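Local coordinates for Crh-like protein 5 (Neosartorya fumigata, PDB 6IBU) that cuts chitin and transfers the released chains to 1,6-beta-glucan or to other chitin, cross-linking polysaccharides in the fungal cell wall, at residues G40-G45 against P60-D65; V76-P81 against T213-S218. All blocks are in the same frame, centred on the assembly; numbering follows the deposited sequence.

In the fold
The chain here is the GH16 catalytic part of the longer protein, built around a sandwich of two antiparallel beta-sheets. Contact 1 comes first: strand 35-39 ends, residues 40-45 pass to the opposite sheet, strand 48-53 runs there, and residues 60-65 return to pair with strand 35-39, closing a short loop of 14 residues. Contact 2 opens only after contact 1 has closed, so the two lie in series. It bridges 131 residues, which include strand 98-105 with the probable catalytic residues Glu98 and Glu102. Strand 212-223, which it brings beside strand 71-78, also pairs with strand 48-53 from within the loop of contact 1.

Contact 1 of 2, residues G40-G45 against P60-D65; sequences GKVPVG and PTIDTD
Gly40 and Pro60 bring their backbones together at one edge of the GH16 beta-sandwich, with Gly40 CA 4.4 Å from Pro60 CA, and from there the segments diverge. Strand 61-64 remains in the sheet, where Thr61 and Asp63 form backbone hydrogen bonds with strand 35-39. Residues 40-45 turn out of that sheet and cross to the opposite one, where Pro43 bonds to the backbone of Glu50. The turn begins at Gly40, whose positive phi of 63° suits a glycine. No hydrogen bond joins 40-45 to 60-65; the pairing of strands 35-39 and 61-64 has given way to van der Waals packing. The carbonyl of Lys41 lies against the proline ring, its O 4.0 Å from Pro60 CB, while the lysine side chain departs on the other side.

Val42 carries most of the apolar contact. With CG1 anti to the backbone N (chi1 172°), its second methyl, CG2, is set into the angle between Pro60 and Ile62. Val42 CG2 reaches Pro60 CB at 4.0 Å, the valine and the ring meeting at about a right angle. Phe51 of strand 48-53 touches Val42, Pro60 and Ile62 alike and makes this cluster part of the hydrophobic core between the sheets. Thr61 points the other way: its hydroxyl bonds to Ala59 O, and its side chain touches the chitin-binding Arg182, which also forms a salt bridge with Asp63.

Ile62 offers Val42 its branch methyl rather than the longer arm. CG1 lies between the backbone N and the carbonyl carbon (chi1 62°) and takes CD1 off to another side, leaving CG2 to face the valine: Ile62 CG2 is 3.9 Å from Val42 CG2 and 4.1 Å from Val42 CB.

Contact 2 of 2, residues V76-P81 against T213-S218; sequences VMKAAP and TMYVKS
A beta bulge interrupts the antiparallel pairing of strands 71-78 and 212-223 in the sheet that backs the GH16 active-site sheet. Val76 pairs with Ser218 but Met77 with Val216, so Lys217 is the extra residue. Its backbone is locally helical (phi -92°, psi -26°), yet Lys217 N still reaches Val76 O at 3.0 Å, in a bent bond of 141° at the hydrogen. Val76 N bonds to Ser218 O, also at 3.0 Å, so both backbone polar atoms of Val76 are used across the bulge. Past it, Lys78 and Tyr215 form a regular hydrogen-bonded pair: Lys78 N to Tyr215 O and Tyr215 N to Lys78 O are both 2.8 Å.

Met77, Met214 and Val216 pack toward the sandwich interior. The two methionines cross at a slant; Met77 bends at its last torsion whereas Met214 stays extended beyond CG, and Met214 CE comes 3.6 Å from Met77 SD. Val103 and Ile89 of the opposing sheet touch Met77, which places it behind the strand bearing the probable proton donor Glu102. Past the end of strand 71-78, Ala80 CB sits 4.0 Å from Met214 CB.

On the other face Lys78 runs alongside Tyr215, its CE 3.8 Å from ring atom CD1, and Thr213 CG2 rests over one ring face near the rim. Lys217 CG packs against Val76 CG1 before the chain leads off to a cation-pi contact with Phe139. Strand 71-78 also pairs with strand 140-146, and strand 212-223 with strand 48-53, giving the continuous antiparallel sheet of a concanavalin-like beta-sandwich.

Contact 1 of 2, residues G40-G45 against P60-D65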
loop_
_atom_site.group_PDB
_atom_site.type_symbol
_atom_site.label_atom_id
_atom_site.label_comp_id
_atom_site.label_asym_id
_atom_site.label_seq_id
_atom_site.Cartn_x
_atom_site.Cartn_y
_atom_site.Cartn_z
ATOM N N GLY A 40 -3.923 -15.434 -3.947
ATOM C CA GLY A 40 -2.745 -16.274 -4.207
ATOM C C GLY A 40 -2.188 -16.895 -2.937
ATOM O O GLY A 40 -2.918 -17.044 -1.962
ATOM N N LYS A 41 -0.926 -17.289 -2.991
ATOM C CA LYS A 41 -0.182 -17.963 -1.901
ATOM C C LYS A 41 1.084 -17.135 -1.679
ATOM O O LYS A 41 1.676 -16.669 -2.664
ATOM C CB LYS A 41 0.107 -19.424 -2.280
ATOM C CG LYS A 41 0.936 -20.227 -1.277
ATOM C CD LYS A 41 0.224 -20.531 0.053
ATOM C CE LYS A 41 1.154 -20.734 1.237
ATOM N NZ LYS A 41 2.040 -21.914 1.071
ATOM N N VAL A 42 1.456 -16.897 -0.438
ATOM C CA VAL A 42 2.613 -16.019 -0.143
ATOM C C VAL A 42 3.564 -16.812 0.734
ATOM O O VAL A 42 3.402 -16.866 1.944
ATOM C CB VAL A 42 2.156 -14.691 0.479
ATOM C CG1 VAL A 42 3.333 -13.866 0.972
ATOM C CG2 VAL A 42 1.323 -13.897 -0.526
ATOM N N PRO A 43 4.557 -17.484 0.115
ATOM C CA PRO A 43 5.567 -18.222 0.853
ATOM C C PRO A 43 6.442 -17.242 1.634
ATOM O O PRO A 43 6.545 -16.106 1.234
ATOM C CB PRO A 43 6.409 -18.950 -0.213
ATOM C CG PRO A 43 5.633 -18.806 -1.497
ATOM C CD PRO A 43 4.761 -17.578 -1.336
ATOM N N VAL A 44 7.053 -17.719 2.712
ATOM C CA VAL A 44 7.932 -16.891 3.571
ATOM C C VAL A 44 9.304 -17.561 3.616
ATOM O O VAL A 44 9.526 -18.407 4.472
ATOM C CB VAL A 44 7.307 -16.670 4.961
ATOM C CG1 VAL A 44 8.118 -15.657 5.731
ATOM C CG2 VAL A 44 5.860 -16.214 4.871
ATOM N N GLY A 45 10.176 -17.229 2.665
ATOM C CA GLY A 45 11.522 -17.814 2.588
ATOM C C GLY A 45 12.512 -17.042 3.453
ATOM O O GLY A 45 12.139 -16.272 4.338
ATOM N N PRO A 60 -0.661 -12.268 -5.934
ATOM C CA PRO A 60 -0.469 -12.559 -4.519
ATOM C C PRO A 60 -0.489 -11.277 -3.672
ATOM O O PRO A 60 0.166 -10.327 -4.021
ATOM C CB PRO A 60 0.912 -13.226 -4.456
ATOM C CG PRO A 60 1.589 -12.779 -5.737
ATOM C CD PRO A 60 0.472 -12.688 -6.757
ATOM N N THR A 61 -1.268 -11.295 -2.595
ATOM C CA THR A 61 -1.517 -10.121 -1.731
ATOM C C THR A 61 -1.612 -10.548 -0.272
ATOM O O THR A 61 -2.143 -11.622 -0.014
ATOM C CB THR A 61 -2.822 -9.418 -2.117
ATOM O OG1 THR A 61 -2.888 -9.317 -3.534
ATOM C CG2 THR A 61 -2.912 -8.029 -1.539
ATOM N N ILE A 62 -1.139 -9.704 0.640
ATOM C CA ILE A 62 -1.433 -9.834 2.087
ATOM C C ILE A 62 -1.977 -8.495 2.573
ATOM O O ILE A 62 -1.497 -7.455 2.107
ATOM C CB ILE A 62 -0.199 -10.304 2.882
ATOM C CG1 ILE A 62 0.974 -9.330 2.798
ATOM C CG2 ILE A 62 0.216 -11.705 2.450
ATOM C CD1 ILE A 62 2.071 -9.658 3.795
ATOM N N ASP A 63 -3.011 -8.543 3.413
ATOM C CA ASP A 63 -3.604 -7.385 4.124
ATOM C C ASP A 63 -3.409 -7.588 5.627
ATOM O O ASP A 63 -3.560 -8.735 6.090
ATOM C CB ASP A 63 -5.110 -7.313 3.911
ATOM C CG ASP A 63 -5.539 -6.889 2.531
ATOM O OD1 ASP A 63 -4.695 -6.332 1.815
ATOM O OD2 ASP A 63 -6.726 -7.100 2.204
ATOM N N THR A 64 -3.136 -6.521 6.370
ATOM C CA THR A 64 -3.196 -6.536 7.848
ATOM C C THR A 64 -4.650 -6.791 8.247
ATOM O O THR A 64 -5.555 -6.274 7.592
ATOM C CB THR A 64 -2.631 -5.253 8.469
ATOM O OG1 THR A 64 -3.288 -4.103 7.938
ATOM C CG2 THR A 64 -1.142 -5.123 8.263
ATOM N N ASP A 65 -4.854 -7.612 9.263
ATOM C CA ASP A 65 -6.187 -7.847 9.877
ATOM C C ASP A 65 -6.685 -6.528 10.473
ATOM O O ASP A 65 -7.875 -6.255 10.369
ATOM C CB ASP A 65 -6.123 -8.905 10.981
ATOM C CG ASP A 65 -5.939 -10.327 10.498
ATOM O OD1 ASP A 65 -6.146 -10.593 9.283
ATOM O OD2 ASP A 65 -5.568 -11.159 11.344
#

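Contact 2 of 2, residues V76-P81 against T213-S218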
loop_
_atom_site.group_PDB
_atom_site.type_symbol
_atom_site.label_atom_id
_atom_site.label_comp_id
_atom_site.label_asym_id
_atom_site.label_seq_id
_atom_site.Cartn_x
_atom_site.Cartn_y
_atom_site.Cartn_z
ATOM N N VAL A 76 10.291 -2.898 4.206
ATOM C CA VAL A 76 11.582 -3.224 3.527
ATOM C C VAL A 76 11.236 -4.189 2.362
ATOM O O VAL A 76 10.685 -5.230 2.707
ATOM C CB VAL A 76 12.583 -3.775 4.562
ATOM C CG1 VAL A 76 13.877 -4.253 3.927
ATOM C CG2 VAL A 76 12.873 -2.740 5.638
ATOM N N MET A 77 11.407 -3.816 1.048
ATOM C CA MET A 77 10.929 -4.470 -0.209
ATOM C C MET A 77 12.034 -4.350 -1.257
ATOM O O MET A 77 12.948 -3.451 -1.221
ATOM C CB MET A 77 9.624 -3.867 -0.773
ATOM C CG MET A 77 9.314 -4.306 -2.189
ATOM S SD MET A 77 7.800 -3.653 -2.691
ATOM C CE MET A 77 8.228 -1.940 -2.980
ATOM N N LYS A 78 12.106 -5.465 -1.911
ATOM C CA LYS A 78 12.815 -5.590 -3.174
ATOM C C LYS A 78 11.746 -5.881 -4.203
ATOM O O LYS A 78 11.025 -6.831 -4.040
ATOM C CB LYS A 78 13.887 -6.671 -3.080
ATOM C CG LYS A 78 14.723 -6.704 -4.348
ATOM C CD LYS A 78 15.941 -7.559 -4.249
ATOM C CE LYS A 78 15.529 -9.019 -4.306
ATOM N NZ LYS A 78 16.456 -9.849 -5.114
ATOM N N ALA A 79 11.625 -5.045 -5.205
ATOM C CA ALA A 79 10.505 -5.113 -6.163
ATOM C C ALA A 79 10.734 -6.262 -7.146
ATOM O O ALA A 79 11.872 -6.638 -7.402
ATOM C CB ALA A 79 10.357 -3.803 -6.876
ATOM N N ALA A 80 9.651 -6.811 -7.667
ATOM C CA ALA A 80 9.687 -7.821 -8.734
ATOM C C ALA A 80 10.226 -7.134 -9.977
ATOM O O ALA A 80 9.912 -5.978 -10.244
ATOM C CB ALA A 80 8.310 -8.401 -8.945
ATOM N N PRO A 81 11.099 -7.808 -10.747
ATOM C CA PRO A 81 11.474 -7.325 -12.073
ATOM C C PRO A 81 10.384 -7.727 -13.071
ATOM O O PRO A 81 9.378 -8.330 -12.661
ATOM C CB PRO A 81 12.787 -8.059 -12.355
ATOM C CG PRO A 81 12.590 -9.377 -11.638
ATOM C CD PRO A 81 11.748 -9.083 -10.409
ATOM N N THR A 213 9.284 -12.037 -8.858
ATOM C CA THR A 213 9.018 -12.074 -7.403
ATOM C C THR A 213 9.414 -10.761 -6.740
ATOM O O THR A 213 10.571 -10.341 -6.855
ATOM C CB THR A 213 9.671 -13.285 -6.738
ATOM O OG1 THR A 213 9.203 -14.456 -7.416
ATOM C CG2 THR A 213 9.307 -13.350 -5.274
ATOM N N MET A 214 8.468 -10.179 -6.020
ATOM C CA MET A 214 8.692 -9.058 -5.071
ATOM C C MET A 214 8.958 -9.688 -3.697
ATOM O O MET A 214 8.325 -10.695 -3.373
ATOM C CB MET A 214 7.458 -8.145 -5.068
ATOM C CG MET A 214 7.141 -7.454 -3.743
ATOM S SD MET A 214 5.500 -6.634 -3.835
ATOM C CE MET A 214 5.310 -6.138 -2.131
ATOM N N TYR A 215 9.895 -9.149 -2.942
ATOM C CA TYR A 215 10.207 -9.642 -1.574
ATOM C C TYR A 215 9.962 -8.539 -0.556
ATOM O O TYR A 215 10.459 -7.422 -0.722
ATOM C CB TYR A 215 11.657 -10.111 -1.476
ATOM C CG TYR A 215 11.982 -11.265 -2.383
ATOM C CD1 TYR A 215 12.394 -11.043 -3.687
ATOM C CD2 TYR A 215 11.933 -12.581 -1.922
ATOM C CE1 TYR A 215 12.724 -12.095 -4.526
ATOM C CE2 TYR A 215 12.267 -13.645 -2.749
ATOM C CZ TYR A 215 12.663 -13.394 -4.054
ATOM O OH TYR A 215 12.976 -14.407 -4.905
ATOM N N VAL A 216 9.245 -8.875 0.499
ATOM C CA VAL A 216 9.083 -7.976 1.677
ATOM C C VAL A 216 9.754 -8.651 2.871
ATOM O O VAL A 216 9.277 -9.685 3.301
ATOM C CB VAL A 216 7.597 -7.656 1.925
ATOM C CG1 VAL A 216 7.421 -6.936 3.259
ATOM C CG2 VAL A 216 7.012 -6.851 0.766
ATOM N N LYS A 217 10.846 -8.113 3.383
ATOM C CA LYS A 217 11.503 -8.820 4.503
ATOM C C LYS A 217 10.978 -8.301 5.838
ATOM O O LYS A 217 10.943 -9.115 6.762
ATOM C CB LYS A 217 13.021 -8.970 4.384
ATOM C CG LYS A 217 13.878 -7.759 4.136
ATOM C CD LYS A 217 15.238 -8.209 3.589
ATOM C CE LYS A 217 16.426 -7.597 4.320
ATOM N NZ LYS A 217 17.633 -8.455 4.221
ATOM N N SER A 218 10.497 -7.069 5.947
ATOM C CA SER A 218 9.972 -6.576 7.244
ATOM C C SER A 218 8.915 -5.488 7.075
ATOM O O SER A 218 8.887 -4.800 6.030
ATOM C CB SER A 218 11.088 -6.139 8.172
ATOM O OG SER A 218 11.630 -4.889 7.795
HETATM O O HOH W 1 13.005 -8.856 -7.003
#